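Local coordinates for chitin oligosaccahride binding protein NagB1 (Paenibacillus sp. FPU-7, PDB 7EHP) that binds chitin oligosaccharides, the N-acetylglucosamine dimer and trimer, probably as the extracellular solute-binding component that hands them to a bacterial uptake system, at residues T256-P268 and H335-L347. Residues are numbered along the deposited sequence; the frame is centred on the assembly and turned at random.
Sequences TKIAEDIGFFSFP and HPVIREMIQASEL
E340, a helix side chain, takes the backbone N-H of F264 in the strand: F264 N lies 2.8 Å from E340 OE1, the N-H...O angle is 149°, and the oxygen is met nearly end-on to its C-O bond. The extended carboxylate arm carries OE1 across to the strand, where it also sits 3.2 Å from G263 CA; E340 OE2 forms a salt bridge with K126, so both oxygens are engaged. Strand 262-265 and helix 336-344 run parallel, their axes 2° apart and 7.0 Å at closest approach. On the other edge of the strand, G263 and F265 make backbone hydrogen bonds to Y124 and V122 of strand 109-125, which places the strand in the mixed sheet of a periplasmic-binding-protein fold; the helix lies alongside, with M341 touching F123 of strand 109-125, the M341 side chain about 11 Å from a bound N-acetylglucosamine. With CG anti to the backbone N (chi1 178°), the F264 ring projects to the helix. M341 CG makes a CH-pi contact over one face, 3.7 Å from the ring centroid, while A344 CB comes to the ring edge in plane, 3.8 Å from F264 CE1. F123 meets this ring edge-to-face. A serine here would probably leave M341 CG and CE and the A344 methyl without their aromatic partner. Toward the helix start, V337 CG2 packs 4.0 Å from I262 CG2, the two side chains pointing the same way.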
ATOM      1  N   THR A 256     -10.795  -7.146 -18.770  1.00 61.05           N
ATOM      2  CA  THR A 256     -11.296  -7.839 -17.598  1.00 55.93           C
ATOM      3  C   THR A 256     -12.481  -8.705 -18.004  1.00 65.47           C
ATOM      4  O   THR A 256     -13.546  -8.186 -18.367  1.00 62.90           O
ATOM      5  CB  THR A 256     -11.690  -6.824 -16.529  1.00 67.26           C
ATOM      6  OG1 THR A 256     -10.553  -6.001 -16.218  1.00 68.89           O
ATOM      7  CG2 THR A 256     -12.205  -7.542 -15.266  1.00 62.92           C
ATOM      8  N   LYS A 257     -12.286 -10.022 -17.951  1.00 62.86           N
ATOM      9  CA  LYS A 257     -13.390 -10.954 -18.147  1.00 63.59           C
ATOM     10  C   LYS A 257     -14.490 -10.722 -17.123  1.00 66.71           C
ATOM     11  O   LYS A 257     -15.680 -10.705 -17.460  1.00 64.24           O
ATOM     12  CB  LYS A 257     -12.876 -12.387 -18.021  1.00 62.44           C
ATOM     13  CG  LYS A 257     -11.782 -12.742 -19.004  1.00 63.07           C
ATOM     14  CD  LYS A 257     -11.224 -14.123 -18.723  1.00 53.39           C
ATOM     15  CE  LYS A 257     -10.176 -14.508 -19.764  1.00 55.17           C
ATOM     16  NZ  LYS A 257      -9.005 -13.589 -19.738  1.00 47.97           N
ATOM     17  N   ILE A 258     -14.094 -10.499 -15.872  1.00 68.11           N
ATOM     18  CA  ILE A 258     -14.895 -10.804 -14.696  1.00 56.94           C
ATOM     19  C   ILE A 258     -15.213  -9.539 -13.901  1.00 56.30           C
ATOM     20  O   ILE A 258     -15.216  -9.559 -12.665  1.00 61.35           O
ATOM     21  CB  ILE A 258     -14.135 -11.830 -13.837  1.00 49.24           C
ATOM     22  CG1 ILE A 258     -12.783 -11.238 -13.416  1.00 49.01           C
ATOM     23  CG2 ILE A 258     -13.923 -13.139 -14.608  1.00 47.79           C
ATOM     24  CD1 ILE A 258     -12.173 -11.871 -12.195  1.00 34.67           C
ATOM     25  N   ALA A 259     -15.526  -8.442 -14.597  1.00 45.16           N
ATOM     26  CA  ALA A 259     -15.569  -7.130 -13.950  1.00 47.40           C
ATOM     27  C   ALA A 259     -16.637  -7.048 -12.853  1.00 45.10           C
ATOM     28  O   ALA A 259     -16.350  -6.633 -11.723  1.00 37.23           O
ATOM     29  CB  ALA A 259     -15.789  -6.047 -15.006  1.00 59.26           C
ATOM     30  N   GLU A 260     -17.881  -7.418 -13.163  1.00 38.69           N
ATOM     31  CA  GLU A 260     -18.939  -7.227 -12.174  1.00 40.41           C
ATOM     32  C   GLU A 260     -18.926  -8.286 -11.077  1.00 43.76           C
ATOM     33  O   GLU A 260     -19.395  -8.029  -9.962  1.00 40.88           O
ATOM     34  CB  GLU A 260     -20.313  -7.205 -12.850  1.00 45.25           C
ATOM     35  CG  GLU A 260     -21.439  -6.570 -12.020  1.00 52.55           C
ATOM     36  CD  GLU A 260     -21.170  -5.127 -11.563  1.00 61.95           C
ATOM     37  OE1 GLU A 260     -21.944  -4.636 -10.706  1.00 59.89           O
ATOM     38  OE2 GLU A 260     -20.220  -4.474 -12.068  1.00 60.31           O
ATOM     39  N   ASP A 261     -18.416  -9.479 -11.352  1.00 33.81           N
ATOM     40  CA  ASP A 261     -18.369 -10.481 -10.300  1.00 38.30           C
ATOM     41  C   ASP A 261     -17.049 -10.455  -9.525  1.00 41.16           C
ATOM     42  O   ASP A 261     -16.641 -11.483  -8.957  1.00 31.37           O
ATOM     43  CB  ASP A 261     -18.694 -11.864 -10.882  1.00 39.87           C
ATOM     44  CG  ASP A 261     -17.947 -12.155 -12.164  1.00 48.55           C
ATOM     45  OD1 ASP A 261     -16.748 -11.840 -12.227  1.00 50.84           O
ATOM     46  OD2 ASP A 261     -18.573 -12.660 -13.125  1.00 52.10           O
ATOM     47  N   ILE A 262     -16.383  -9.286  -9.458  1.00 34.72           N
ATOM     48  CA  ILE A 262     -15.212  -9.099  -8.599  1.00 29.27           C
ATOM     49  C   ILE A 262     -15.673  -8.556  -7.255  1.00 25.89           C
ATOM     50  O   ILE A 262     -16.403  -7.557  -7.198  1.00 25.89           O
ATOM     51  CB  ILE A 262     -14.185  -8.152  -9.243  1.00 28.84           C
ATOM     52  CG1 ILE A 262     -13.369  -8.878 -10.304  1.00 30.55           C
ATOM     53  CG2 ILE A 262     -13.218  -7.634  -8.172  1.00 26.73           C
ATOM     54  CD1 ILE A 262     -12.478  -7.968 -11.131  1.00 35.58           C
ATOM     55  N   GLY A 263     -15.241  -9.201  -6.170  1.00 21.99           N
ATOM     56  CA  GLY A 263     -15.552  -8.741  -4.829  1.00 24.10           C
ATOM     57  C   GLY A 263     -14.334  -8.605  -3.930  1.00 20.16           C
ATOM     58  O   GLY A 263     -13.194  -8.728  -4.383  1.00 20.83           O
ATOM     59  N   PHE A 264     -14.560  -8.381  -2.644  1.00 17.38           N
ATOM     60  CA  PHE A 264     -13.469  -8.101  -1.718  1.00 21.92           C
ATOM     61  C   PHE A 264     -13.942  -8.477  -0.325  1.00 24.51           C
ATOM     62  O   PHE A 264     -15.068  -8.140   0.048  1.00 30.50           O
ATOM     63  CB  PHE A 264     -13.074  -6.617  -1.779  1.00 18.14           C
ATOM     64  CG  PHE A 264     -11.985  -6.214  -0.813  1.00 18.36           C
ATOM     65  CD1 PHE A 264     -12.276  -5.909   0.507  1.00 19.25           C
ATOM     66  CD2 PHE A 264     -10.672  -6.098  -1.244  1.00 15.63           C
ATOM     67  CE1 PHE A 264     -11.271  -5.537   1.387  1.00 19.49           C
ATOM     68  CE2 PHE A 264      -9.661  -5.740  -0.375  1.00 14.80           C
ATOM     69  CZ  PHE A 264      -9.958  -5.444   0.944  1.00 18.62           C
ATOM     70  N   PHE A 265     -13.096  -9.165   0.445  1.00 22.43           N
ATOM     71  CA  PHE A 265     -13.403  -9.398   1.851  1.00 22.27           C
ATOM     72  C   PHE A 265     -12.140  -9.283   2.695  1.00 19.29           C
ATOM     73  O   PHE A 265     -11.025  -9.500   2.218  1.00 18.97           O
ATOM     74  CB  PHE A 265     -14.094 -10.761   2.079  1.00 23.78           C
ATOM     75  CG  PHE A 265     -13.330 -11.948   1.550  1.00 20.24           C
ATOM     76  CD1 PHE A 265     -12.347 -12.556   2.308  1.00 20.14           C
ATOM     77  CD2 PHE A 265     -13.620 -12.470   0.303  1.00 20.30           C
ATOM     78  CE1 PHE A 265     -11.643 -13.654   1.821  1.00 16.48           C
ATOM     79  CE2 PHE A 265     -12.924 -13.565  -0.191  1.00 18.98           C
ATOM     80  CZ  PHE A 265     -11.936 -14.158   0.573  1.00 20.40           C
ATOM     81  N   SER A 266     -12.331  -8.934   3.964  1.00 21.47           N
ATOM     82  CA  SER A 266     -11.225  -8.934   4.912  1.00 21.84           C
ATOM     83  C   SER A 266     -10.699 -10.355   5.101  1.00 20.68           C
ATOM     84  O   SER A 266     -11.441 -11.337   4.986  1.00 23.45           O
ATOM     85  CB  SER A 266     -11.677  -8.344   6.245  1.00 23.87           C
ATOM     86  OG  SER A 266     -10.643  -8.412   7.209  1.00 30.17           O
ATOM     87  N   PHE A 267      -9.399 -10.461   5.366  1.00 17.66           N
ATOM     88  CA  PHE A 267      -8.756 -11.765   5.469  1.00 19.32           C
ATOM     89  C   PHE A 267      -9.395 -12.579   6.590  1.00 19.47           C
ATOM     90  O   PHE A 267      -9.676 -12.035   7.659  1.00 20.26           O
ATOM     91  CB  PHE A 267      -7.258 -11.603   5.741  1.00 20.41           C
ATOM     92  CG  PHE A 267      -6.490 -12.860   5.577  1.00 17.28           C
ATOM     93  CD1 PHE A 267      -6.072 -13.274   4.321  1.00 19.33           C
ATOM     94  CD2 PHE A 267      -6.227 -13.669   6.681  1.00 23.13           C
ATOM     95  CE1 PHE A 267      -5.365 -14.469   4.168  1.00 20.04           C
ATOM     96  CE2 PHE A 267      -5.535 -14.858   6.548  1.00 18.64           C
ATOM     97  CZ  PHE A 267      -5.108 -15.270   5.291  1.00 24.27           C
ATOM     98  N   PRO A 268      -9.618 -13.882   6.389  1.00 22.53           N
ATOM     99  CA  PRO A 268     -10.230 -14.702   7.442  1.00 19.09           C
ATOM    100  C   PRO A 268      -9.550 -14.563   8.801  1.00 24.13           C
ATOM    101  O   PRO A 268      -8.341 -14.321   8.904  1.00 24.10           O
ATOM    102  CB  PRO A 268     -10.091 -16.127   6.894  1.00 23.89           C
ATOM    103  CG  PRO A 268     -10.133 -15.943   5.414  1.00 23.07           C
ATOM    104  CD  PRO A 268      -9.373 -14.666   5.162  1.00 22.27           C
ATOM    105  N   HIS A 335     -18.800   1.130  -7.874  1.00 37.30           N
ATOM    106  CA  HIS A 335     -18.755  -0.306  -8.083  1.00 38.75           C
ATOM    107  C   HIS A 335     -18.997  -1.076  -6.778  1.00 42.06           C
ATOM    108  O   HIS A 335     -18.632  -0.609  -5.690  1.00 35.75           O
ATOM    109  CB  HIS A 335     -17.398  -0.654  -8.690  1.00 35.79           C
ATOM    110  CG  HIS A 335     -17.272  -2.074  -9.128  1.00 45.30           C
ATOM    111  ND1 HIS A 335     -17.124  -2.430 -10.451  1.00 48.71           N
ATOM    112  CD2 HIS A 335     -17.205  -3.227  -8.418  1.00 40.89           C
ATOM    113  CE1 HIS A 335     -17.036  -3.746 -10.539  1.00 46.04           C
ATOM    114  NE2 HIS A 335     -17.073  -4.252  -9.319  1.00 40.39           N
ATOM    115  N   PRO A 336     -19.647  -2.249  -6.858  1.00 43.75           N
ATOM    116  CA  PRO A 336     -19.800  -3.098  -5.663  1.00 38.14           C
ATOM    117  C   PRO A 336     -18.509  -3.354  -4.904  1.00 34.91           C
ATOM    118  O   PRO A 336     -18.510  -3.287  -3.668  1.00 35.13           O
ATOM    119  CB  PRO A 336     -20.367  -4.395  -6.257  1.00 40.23           C
ATOM    120  CG  PRO A 336     -21.167  -3.919  -7.410  1.00 40.50           C
ATOM    121  CD  PRO A 336     -20.320  -2.852  -8.027  1.00 46.24           C
ATOM    122  N   VAL A 337     -17.410  -3.662  -5.604  1.00 37.43           N
ATOM    123  CA  VAL A 337     -16.147  -3.939  -4.923  1.00 35.43           C
ATOM    124  C   VAL A 337     -15.757  -2.761  -4.056  1.00 30.27           C
ATOM    125  O   VAL A 337     -15.108  -2.931  -3.018  1.00 27.87           O
ATOM    126  CB  VAL A 337     -15.025  -4.277  -5.926  1.00 32.42           C
ATOM    127  CG1 VAL A 337     -14.501  -3.010  -6.599  1.00 28.80           C
ATOM    128  CG2 VAL A 337     -13.892  -5.009  -5.220  1.00 26.56           C
ATOM    129  N   ILE A 338     -16.172  -1.553  -4.447  1.00 34.61           N
ATOM    130  CA  ILE A 338     -15.852  -0.370  -3.665  1.00 24.20           C
ATOM    131  C   ILE A 338     -16.713  -0.300  -2.413  1.00 29.29           C
ATOM    132  O   ILE A 338     -16.210   0.038  -1.337  1.00 33.13           O
ATOM    133  CB  ILE A 338     -15.991   0.903  -4.521  1.00 34.28           C
ATOM    134  CG1 ILE A 338     -15.094   0.835  -5.764  1.00 29.41           C
ATOM    135  CG2 ILE A 338     -15.645   2.136  -3.688  1.00 33.42           C
ATOM    136  CD1 ILE A 338     -13.624   0.628  -5.480  1.00 27.22           C
ATOM    137  N   ARG A 339     -18.020  -0.598  -2.522  1.00 33.81           N
ATOM    138  CA  ARG A 339     -18.832  -0.697  -1.308  1.00 39.47           C
ATOM    139  C   ARG A 339     -18.224  -1.733  -0.379  1.00 39.51           C
ATOM    140  O   ARG A 339     -18.070  -1.501   0.830  1.00 38.19           O
ATOM    141  CB  ARG A 339     -20.285  -1.118  -1.583  1.00 39.57           C
ATOM    142  CG  ARG A 339     -21.375  -0.112  -2.014  1.00 51.01           C
ATOM    143  CD  ARG A 339     -21.797   0.768  -0.809  1.00 59.84           C
ATOM    144  NE  ARG A 339     -23.184   1.260  -0.820  1.00 63.29           N
ATOM    145  CZ  ARG A 339     -23.601   2.358  -1.439  1.00 61.70           C
ATOM    146  NH1 ARG A 339     -24.883   2.734  -1.376  1.00 64.57           N
ATOM    147  NH2 ARG A 339     -22.766   3.009  -2.233  1.00 64.59           N
ATOM    148  N   GLU A 340     -17.886  -2.898  -0.940  1.00 40.02           N
ATOM    149  CA  GLU A 340     -17.365  -4.003  -0.148  1.00 37.36           C
ATOM    150  C   GLU A 340     -16.062  -3.622   0.545  1.00 32.17           C
ATOM    151  O   GLU A 340     -15.807  -4.070   1.664  1.00 39.82           O
ATOM    152  CB  GLU A 340     -17.195  -5.236  -1.040  1.00 29.29           C
ATOM    153  CG  GLU A 340     -18.524  -5.854  -1.450  1.00 36.69           C
ATOM    154  CD  GLU A 340     -18.382  -7.076  -2.344  1.00 36.87           C
ATOM    155  OE1 GLU A 340     -17.301  -7.701  -2.358  1.00 37.43           O
ATOM    156  OE2 GLU A 340     -19.363  -7.423  -3.036  1.00 41.81           O
ATOM    157  N   MET A 341     -15.243  -2.774  -0.083  1.00 28.30           N
ATOM    158  CA  MET A 341     -14.033  -2.283   0.578  1.00 31.48           C
ATOM    159  C   MET A 341     -14.342  -1.272   1.676  1.00 37.15           C
ATOM    160  O   MET A 341     -13.704  -1.294   2.733  1.00 36.53           O
ATOM    161  CB  MET A 341     -13.102  -1.648  -0.443  1.00 35.15           C
ATOM    162  CG  MET A 341     -12.354  -2.625  -1.284  1.00 28.15           C
ATOM    163  SD  MET A 341     -11.553  -1.705  -2.608  1.00 40.50           S
ATOM    164  CE  MET A 341     -10.388  -2.906  -3.032  1.00 28.04           C
ATOM    165  N   ILE A 342     -15.269  -0.338   1.429  1.00 36.52           N
ATOM    166  CA  ILE A 342     -15.665   0.609   2.475  1.00 37.51           C
ATOM    167  C   ILE A 342     -16.321  -0.134   3.628  1.00 37.44           C
ATOM    168  O   ILE A 342     -16.053   0.136   4.807  1.00 40.02           O
ATOM    169  CB  ILE A 342     -16.595   1.690   1.892  1.00 40.44           C
ATOM    170  CG1 ILE A 342     -15.807   2.636   0.996  1.00 36.76           C
ATOM    171  CG2 ILE A 342     -17.273   2.474   3.016  1.00 33.67           C
ATOM    172  CD1 ILE A 342     -14.587   3.230   1.691  1.00 37.92           C
ATOM    173  N   GLN A 343     -17.188  -1.086   3.298  1.00 41.63           N
ATOM    174  CA  GLN A 343     -17.743  -2.027   4.261  1.00 36.49           C
ATOM    175  C   GLN A 343     -16.642  -2.670   5.102  1.00 42.87           C
ATOM    176  O   GLN A 343     -16.658  -2.595   6.336  1.00 42.91           O
ATOM    177  CB  GLN A 343     -18.543  -3.068   3.477  1.00 49.31           C
ATOM    178  CG  GLN A 343     -19.218  -4.186   4.221  1.00 51.78           C
ATOM    179  CD  GLN A 343     -19.873  -5.173   3.245  1.00 59.87           C
ATOM    180  OE1 GLN A 343     -19.775  -5.019   2.020  1.00 59.57           O
ATOM    181  NE2 GLN A 343     -20.540  -6.185   3.785  1.00 65.22           N
ATOM    182  N   ALA A 344     -15.655  -3.288   4.441  1.00 37.12           N
ATOM    183  CA  ALA A 344     -14.598  -3.980   5.170  1.00 40.77           C
ATOM    184  C   ALA A 344     -13.689  -3.026   5.935  1.00 38.20           C
ATOM    185  O   ALA A 344     -12.986  -3.469   6.845  1.00 41.68           O
ATOM    186  CB  ALA A 344     -13.756  -4.837   4.219  1.00 36.17           C
ATOM    187  N   SER A 345     -13.685  -1.737   5.593  1.00 39.28           N
ATOM    188  CA  SER A 345     -12.842  -0.774   6.291  1.00 37.18           C
ATOM    189  C   SER A 345     -13.446  -0.314   7.604  1.00 40.49           C
ATOM    190  O   SER A 345     -12.790   0.423   8.345  1.00 39.70           O
ATOM    191  CB  SER A 345     -12.582   0.453   5.422  1.00 30.90           C
ATOM    192  OG  SER A 345     -13.597   1.414   5.624  1.00 33.17           O
ATOM    193  N   GLU A 346     -14.683  -0.707   7.898  1.00 44.42           N
ATOM    194  CA  GLU A 346     -15.290  -0.329   9.165  1.00 40.97           C
ATOM    195  C   GLU A 346     -14.613  -1.028  10.338  1.00 46.74           C
ATOM    196  O   GLU A 346     -14.786  -0.597  11.482  1.00 44.87           O
ATOM    197  CB  GLU A 346     -16.786  -0.644   9.120  1.00 43.86           C
ATOM    198  CG  GLU A 346     -17.499   0.059   7.975  1.00 45.81           C
ATOM    199  CD  GLU A 346     -18.988   0.212   8.188  1.00 56.04           C
ATOM    200  OE1 GLU A 346     -19.598  -0.699   8.791  1.00 61.19           O
ATOM    201  OE2 GLU A 346     -19.542   1.249   7.756  1.00 58.04           O
ATOM    202  N   LEU A 347     -13.834  -2.082  10.072  1.00 46.47           N
ATOM    203  CA  LEU A 347     -13.139  -2.822  11.117  1.00 39.95           C
ATOM    204  C   LEU A 347     -12.008  -1.993  11.717  1.00 32.53           C
ATOM    205  O   LEU A 347     -11.573  -0.981  11.164  1.00 34.50           O
ATOM    206  CB  LEU A 347     -12.570  -4.137  10.575  1.00 34.92           C
ATOM    207  CG  LEU A 347     -13.419  -4.892   9.555  1.00 42.20           C
ATOM    208  CD1 LEU A 347     -12.692  -6.139   9.041  1.00 33.78           C
ATOM    209  CD2 LEU A 347     -14.778  -5.250  10.150  1.00 45.54           C
TER